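Local coordinates for iron binding protein FbpA (Mannheimia haemolytica, PDB 1SI1) that binds ferric iron in the periplasm and probably hands it on for uptake, as a member of the bacterial solute-binding protein 1 family, at residues Y7-P12 with L55-I60; D93-L98 with K229-V234. One frame throughout, in Å; residues are numbered along the deposited sequence.

Contact 1. Residues Y7-P12 with L55-I60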
loop_
_atom_site.group_PDB
_atom_site.type_symbol
_atom_site.label_atom_id
_atom_site.label_comp_id
_atom_site.label_asym_id
_atom_site.label_seq_id
_atom_site.Cartn_x
_atom_site.Cartn_y
_atom_site.Cartn_z
ATOM N N TYR A 7 -13.768 12.347 -0.714
ATOM C CA TYR A 7 -12.513 13.052 -0.943
ATOM C C TYR A 7 -11.443 12.004 -1.103
ATOM O O TYR A 7 -11.206 11.205 -0.200
ATOM C CB TYR A 7 -12.150 13.961 0.226
ATOM C CG TYR A 7 -12.901 15.269 0.330
ATOM C CD1 TYR A 7 -14.244 15.376 -0.023
ATOM C CD2 TYR A 7 -12.268 16.397 0.854
ATOM C CE1 TYR A 7 -14.928 16.588 0.101
ATOM C CE2 TYR A 7 -12.936 17.600 0.984
ATOM C CZ TYR A 7 -14.264 17.685 0.616
ATOM O OH TYR A 7 -14.930 18.875 0.756
ATOM N N SER A 8 -10.785 12.010 -2.246
ATOM C CA SER A 8 -9.899 10.930 -2.623
ATOM C C SER A 8 -8.512 11.417 -2.969
ATOM O O SER A 8 -8.341 12.323 -3.767
ATOM C CB SER A 8 -10.457 10.198 -3.829
ATOM O OG SER A 8 -9.599 9.155 -4.223
ATOM N N TYR A 9 -7.517 10.808 -2.350
ATOM C CA TYR A 9 -6.134 10.939 -2.779
ATOM C C TYR A 9 -5.921 10.209 -4.106
ATOM O O TYR A 9 -5.075 10.588 -4.929
ATOM C CB TYR A 9 -5.210 10.351 -1.699
ATOM C CG TYR A 9 -3.845 9.980 -2.201
ATOM C CD1 TYR A 9 -2.804 10.901 -2.215
ATOM C CD2 TYR A 9 -3.596 8.698 -2.678
ATOM C CE1 TYR A 9 -1.558 10.543 -2.698
ATOM C CE2 TYR A 9 -2.384 8.348 -3.167
ATOM C CZ TYR A 9 -1.361 9.260 -3.168
ATOM O OH TYR A 9 -0.128 8.876 -3.661
ATOM N N ARG A 10 -6.643 9.111 -4.297
ATOM C CA ARG A 10 -6.508 8.280 -5.469
ATOM C C ARG A 10 -7.248 8.895 -6.654
ATOM O O ARG A 10 -8.315 9.485 -6.490
ATOM C CB ARG A 10 -7.037 6.896 -5.137
ATOM C CG ARG A 10 -7.139 5.915 -6.266
ATOM C CD ARG A 10 -7.203 4.492 -5.757
ATOM N NE ARG A 10 -5.873 3.998 -5.430
ATOM C CZ ARG A 10 -5.602 2.799 -4.952
ATOM N NH1 ARG A 10 -4.341 2.465 -4.784
ATOM N NH2 ARG A 10 -6.555 1.944 -4.623
ATOM N N GLN A 11 -6.680 8.755 -7.844
ATOM C CA GLN A 11 -7.229 9.387 -9.036
ATOM C C GLN A 11 -8.642 8.898 -9.261
ATOM O O GLN A 11 -8.931 7.723 -9.094
ATOM C CB GLN A 11 -6.361 9.077 -10.252
ATOM C CG GLN A 11 -5.042 9.804 -10.181
ATOM C CD GLN A 11 -4.285 9.801 -11.480
ATOM O OE1 GLN A 11 -4.158 8.762 -12.123
ATOM N NE2 GLN A 11 -3.768 10.963 -11.870
ATOM N N PRO A 12 -9.545 9.811 -9.597
ATOM C CA PRO A 12 -10.947 9.453 -9.770
ATOM C C PRO A 12 -11.217 8.240 -10.663
ATOM O O PRO A 12 -12.067 7.444 -10.316
ATOM C CB PRO A 12 -11.548 10.740 -10.318
ATOM C CG PRO A 12 -10.756 11.765 -9.667
ATOM C CD PRO A 12 -9.350 11.265 -9.713
ATOM N N LEU A 55 -13.172 9.754 3.303
ATOM C CA LEU A 55 -11.810 10.096 2.949
ATOM C C LEU A 55 -11.147 8.821 2.490
ATOM O O LEU A 55 -11.039 7.858 3.243
ATOM C CB LEU A 55 -11.094 10.689 4.149
ATOM C CG LEU A 55 -11.857 11.784 4.893
ATOM C CD1 LEU A 55 -10.978 12.315 5.992
ATOM C CD2 LEU A 55 -12.270 12.893 3.947
ATOM N N LEU A 56 -10.749 8.803 1.236
ATOM C CA LEU A 56 -10.176 7.632 0.627
ATOM C C LEU A 56 -8.736 7.909 0.308
ATOM O O LEU A 56 -8.410 8.872 -0.373
ATOM C CB LEU A 56 -10.958 7.300 -0.639
ATOM C CG LEU A 56 -10.631 5.973 -1.339
ATOM C CD1 LEU A 56 -11.818 5.434 -2.116
ATOM C CD2 LEU A 56 -9.421 6.108 -2.260
ATOM N N THR A 57 -7.842 7.093 0.840
ATOM C CA THR A 57 -6.449 7.316 0.600
ATOM C C THR A 57 -5.682 6.014 0.528
ATOM O O THR A 57 -6.257 4.924 0.566
ATOM C CB THR A 57 -5.884 8.300 1.637
ATOM O OG1 THR A 57 -4.601 8.773 1.205
ATOM C CG2 THR A 57 -5.668 7.644 2.995
ATOM N N VAL A 58 -4.385 6.154 0.338
ATOM C CA VAL A 58 -3.526 5.043 0.031
ATOM C C VAL A 58 -2.322 5.139 0.933
ATOM O O VAL A 58 -1.763 6.210 1.077
ATOM C CB VAL A 58 -3.082 5.100 -1.453
ATOM C CG1 VAL A 58 -2.077 4.023 -1.749
ATOM C CG2 VAL A 58 -4.281 4.980 -2.396
ATOM N N ASP A 59 -1.940 3.997 1.490
ATOM C CA ASP A 59 -0.776 3.803 2.359
ATOM C C ASP A 59 -1.122 4.111 3.803
ATOM O O ASP A 59 -1.756 5.121 4.108
ATOM C CB ASP A 59 0.415 4.639 1.906
ATOM C CG ASP A 59 1.721 4.169 2.505
ATOM O OD1 ASP A 59 1.989 4.418 3.699
ATOM O OD2 ASP A 59 2.554 3.542 1.841
ATOM N N ILE A 60 -0.705 3.230 4.702
ATOM C CA ILE A 60 -0.977 3.425 6.105
ATOM C C ILE A 60 -0.462 4.787 6.613
ATOM O O ILE A 60 -1.081 5.376 7.491
ATOM C CB ILE A 60 -0.432 2.239 6.934
ATOM C CG1 ILE A 60 -0.918 2.313 8.386
ATOM C CG2 ILE A 60 1.090 2.195 6.887
ATOM C CD1 ILE A 60 -2.421 2.166 8.546
#
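Tyr7 and Ser8 run beside Leu55 and Leu56 as neighbouring parallel strands in the sheet of a periplasmic binding protein, and the C-terminal ends of these strands bring Tyr9 and Val58 close to the iron site. Two backbone bonds join the strands: Leu56 N gives its hydrogen to Tyr7 O at 2.8 Å, and Tyr9 N reaches Leu56 O at 2.9 Å. On one face Tyr7 CB meets Leu55 CD2, while the phenol leads off to Glu46, which hydrogen-bonds its OH. Ser8 and Leu56 share the other face, where the CD2 methyl of Leu56 touches both Ser8 OG and Arg10 CB. Just past the end of its strand, Tyr9 touches Val58, the last residue of strand 54-58: CB and CG2 of the branched valine meet the ring, Tyr9 CE2 lying 3.7 Å from Val58 CB, and CG2 also lies over one face of the Arg10 guanidinium. A bend of the arginine chain at chi3 (-81°) brings the group across this methyl, and a salt bridge from NH1 to Glu268 holds its far end. The Tyr9 side chain is about 5 Å from that of Tyr142, an iron ligand, and that of Val58 about 6 Å from the ferric ion. Small and polar, Ser8 fastens the turn: with OG anti to the backbone N (chi1 179°), its hydroxyl donates to a lone pair of Arg10 O at 2.6 Å, in the carbonyl plane.

Contact 2. Residues D93-L98 with K229-V234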
loop_
_atom_site.group_PDB
_atom_site.type_symbol
_atom_site.label_atom_id
_atom_site.label_comp_id
_atom_site.label_asym_id
_atom_site.label_seq_id
_atom_site.Cartn_x
_atom_site.Cartn_y
_atom_site.Cartn_z
ATOM N N ASP A 93 -11.336 1.441 15.341
ATOM C CA ASP A 93 -12.537 1.720 14.530
ATOM C C ASP A 93 -12.523 3.025 13.746
ATOM O O ASP A 93 -13.573 3.495 13.327
ATOM C CB ASP A 93 -13.786 1.665 15.420
ATOM C CG ASP A 93 -13.863 0.393 16.204
ATOM O OD1 ASP A 93 -13.796 -0.678 15.568
ATOM O OD2 ASP A 93 -13.957 0.363 17.446
ATOM N N GLN A 94 -11.352 3.591 13.491
ATOM C CA GLN A 94 -11.251 4.887 12.814
ATOM C C GLN A 94 -10.828 4.805 11.358
ATOM O O GLN A 94 -10.932 5.797 10.638
ATOM C CB GLN A 94 -10.289 5.799 13.558
ATOM C CG GLN A 94 -10.798 6.164 14.944
ATOM C CD GLN A 94 -10.031 7.293 15.594
ATOM O OE1 GLN A 94 -8.820 7.207 15.773
ATOM N NE2 GLN A 94 -10.739 8.352 15.964
ATOM N N TRP A 95 -10.337 3.647 10.922
ATOM C CA TRP A 95 -9.956 3.465 9.520
ATOM C C TRP A 95 -10.137 2.033 9.068
ATOM O O TRP A 95 -10.111 1.107 9.884
ATOM C CB TRP A 95 -8.515 3.939 9.262
ATOM C CG TRP A 95 -7.486 3.228 10.046
ATOM C CD1 TRP A 95 -6.945 3.643 11.209
ATOM C CD2 TRP A 95 -6.856 1.976 9.733
ATOM N NE1 TRP A 95 -6.029 2.728 11.665
ATOM C CE2 TRP A 95 -5.947 1.702 10.769
ATOM C CE3 TRP A 95 -6.965 1.062 8.684
ATOM C CZ2 TRP A 95 -5.169 0.543 10.798
ATOM C CZ3 TRP A 95 -6.181 -0.091 8.718
ATOM C CH2 TRP A 95 -5.304 -0.331 9.766
ATOM N N PHE A 96 -10.301 1.853 7.761
ATOM C CA PHE A 96 -10.672 0.564 7.203
ATOM C C PHE A 96 -9.996 0.342 5.871
ATOM O O PHE A 96 -10.169 1.118 4.946
ATOM C CB PHE A 96 -12.195 0.504 7.040
ATOM C CG PHE A 96 -12.912 0.765 8.319
ATOM C CD1 PHE A 96 -13.334 2.036 8.645
ATOM C CD2 PHE A 96 -13.072 -0.252 9.248
ATOM C CE1 PHE A 96 -13.943 2.282 9.867
ATOM C CE2 PHE A 96 -13.695 -0.012 10.466
ATOM C CZ PHE A 96 -14.127 1.249 10.768
ATOM N N GLY A 97 -9.213 -0.716 5.774
ATOM C CA GLY A 97 -8.553 -1.056 4.530
ATOM C C GLY A 97 -9.536 -1.631 3.540
ATOM O O GLY A 97 -10.453 -2.349 3.925
ATOM N N LEU A 98 -9.355 -1.313 2.260
ATOM C CA LEU A 98 -10.185 -1.853 1.184
ATOM C C LEU A 98 -9.394 -2.665 0.175
ATOM O O LEU A 98 -9.960 -3.519 -0.482
ATOM C CB LEU A 98 -10.909 -0.728 0.452
ATOM C CG LEU A 98 -11.934 0.047 1.267
ATOM C CD1 LEU A 98 -12.517 1.169 0.403
ATOM C CD2 LEU A 98 -13.031 -0.883 1.802
ATOM N N LYS A 229 2.401 -6.435 3.386
ATOM C CA LYS A 229 1.296 -5.741 2.750
ATOM C C LYS A 229 1.059 -4.390 3.385
ATOM O O LYS A 229 1.121 -4.218 4.612
ATOM C CB LYS A 229 0.015 -6.562 2.813
ATOM C CG LYS A 229 -0.063 -7.675 1.762
ATOM C CD LYS A 229 -1.420 -8.377 1.769
ATOM C CE LYS A 229 -1.674 -9.143 0.479
ATOM N NZ LYS A 229 -2.771 -10.119 0.682
ATOM N N ASN A 230 0.783 -3.419 2.524
ATOM C CA ASN A 230 0.285 -2.119 2.929
ATOM C C ASN A 230 -1.125 -2.017 2.361
ATOM O O ASN A 230 -1.566 -2.930 1.664
ATOM C CB ASN A 230 1.201 -1.017 2.402
ATOM C CG ASN A 230 1.213 0.206 3.275
ATOM O OD1 ASN A 230 0.177 0.653 3.746
ATOM N ND2 ASN A 230 2.390 0.769 3.477
ATOM N N ILE A 231 -1.837 -0.929 2.648
ATOM C CA ILE A 231 -3.250 -0.839 2.318
ATOM C C ILE A 231 -3.594 0.434 1.597
ATOM O O ILE A 231 -2.878 1.411 1.670
ATOM C CB ILE A 231 -4.119 -0.900 3.591
ATOM C CG1 ILE A 231 -3.699 0.162 4.605
ATOM C CG2 ILE A 231 -4.045 -2.259 4.212
ATOM C CD1 ILE A 231 -4.804 0.553 5.576
ATOM N N SER A 232 -4.714 0.389 0.876
ATOM C CA SER A 232 -5.503 1.582 0.627
ATOM C C SER A 232 -6.708 1.455 1.516
ATOM O O SER A 232 -7.075 0.359 1.910
ATOM C CB SER A 232 -5.946 1.677 -0.823
ATOM O OG SER A 232 -7.141 0.932 -1.094
ATOM N N GLY A 233 -7.324 2.565 1.855
ATOM C CA GLY A 233 -8.467 2.475 2.733
ATOM C C GLY A 233 -9.271 3.730 2.822
ATOM O O GLY A 233 -9.113 4.637 2.019
ATOM N N VAL A 234 -10.130 3.758 3.829
ATOM C CA VAL A 234 -11.113 4.812 3.990
ATOM C C VAL A 234 -11.312 5.159 5.448
ATOM O O VAL A 234 -11.092 4.353 6.334
ATOM C CB VAL A 234 -12.492 4.428 3.387
ATOM C CG1 VAL A 234 -12.461 4.471 1.865
ATOM C CG2 VAL A 234 -12.962 3.049 3.886
#
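Phe96 and Val234 form a hydrogen-bonded pair, part of the antiparallel pairing of strands 96-108 and 228-236 in this binding-protein sheet. Both polar backbone atoms of each residue are used: Phe96 N donates to Val234 O at 3.0 Å, and Val234 N to Phe96 O at 2.9 Å. Next comes the non-hydrogen-bonded pair Gly97 and Gly233, whose CA atoms lie only 4.0 Å apart; each has a backbone hydrogen bond outside the pair, Gly97 with Phe88 and Gly233 with Thr57. Glycine suits both places, because the absence of side chains permits so close an approach while the N-to-C directions of 96-98 and 229-234 lie 114° apart, well short of antiparallel. Ser232 O then takes the hydrogen of Leu98 N at 2.8 Å, the donor tilted 25° from the carbonyl plane. The hydroxyl of Ser232 is engaged by Thr99, and Leu98 O receives a bond from Gln259. The Leu98 and Val234 side chains cross at about a right angle, CD1 of Leu98 lying 3.6 Å from CG1 of Val234. Ile231 CD1 touches Trp95 CZ3 at 3.5 Å; Ile231 CG1 stands between the backbone N and the carbonyl carbon (chi1 54°), which directs the chain at the indole. Helices 60-67 and 294-310 also pack against Trp95. With these backbone groups engaged and hydrocarbon on the flanks, the two short segments can cross steeply without stranding the buried polar atoms of their pairing.

How the contacts relate
From the N terminus, contact 1 closes first: 7-12 returns to 55-60 after 42 residues that include strand 29-34 and two helices. Contact 2 opens only afterwards, at 93-98, and closes 130 residues later at 229-234, so the two are in series and neither nest nor cross. They are nonetheless neighbours in space, their centres about 10 Å apart, because strand 228-236 lies antiparallel to 54-58 in the same sheet. Asp59 N probably bonds to Ile231 O, and Ile60 N to Asn230 OD1, at the start of helix 60-67. Strand 228-236 thereby ties the early parallel strands to 96-108, which reaches on to strands 192-196 and 216-219.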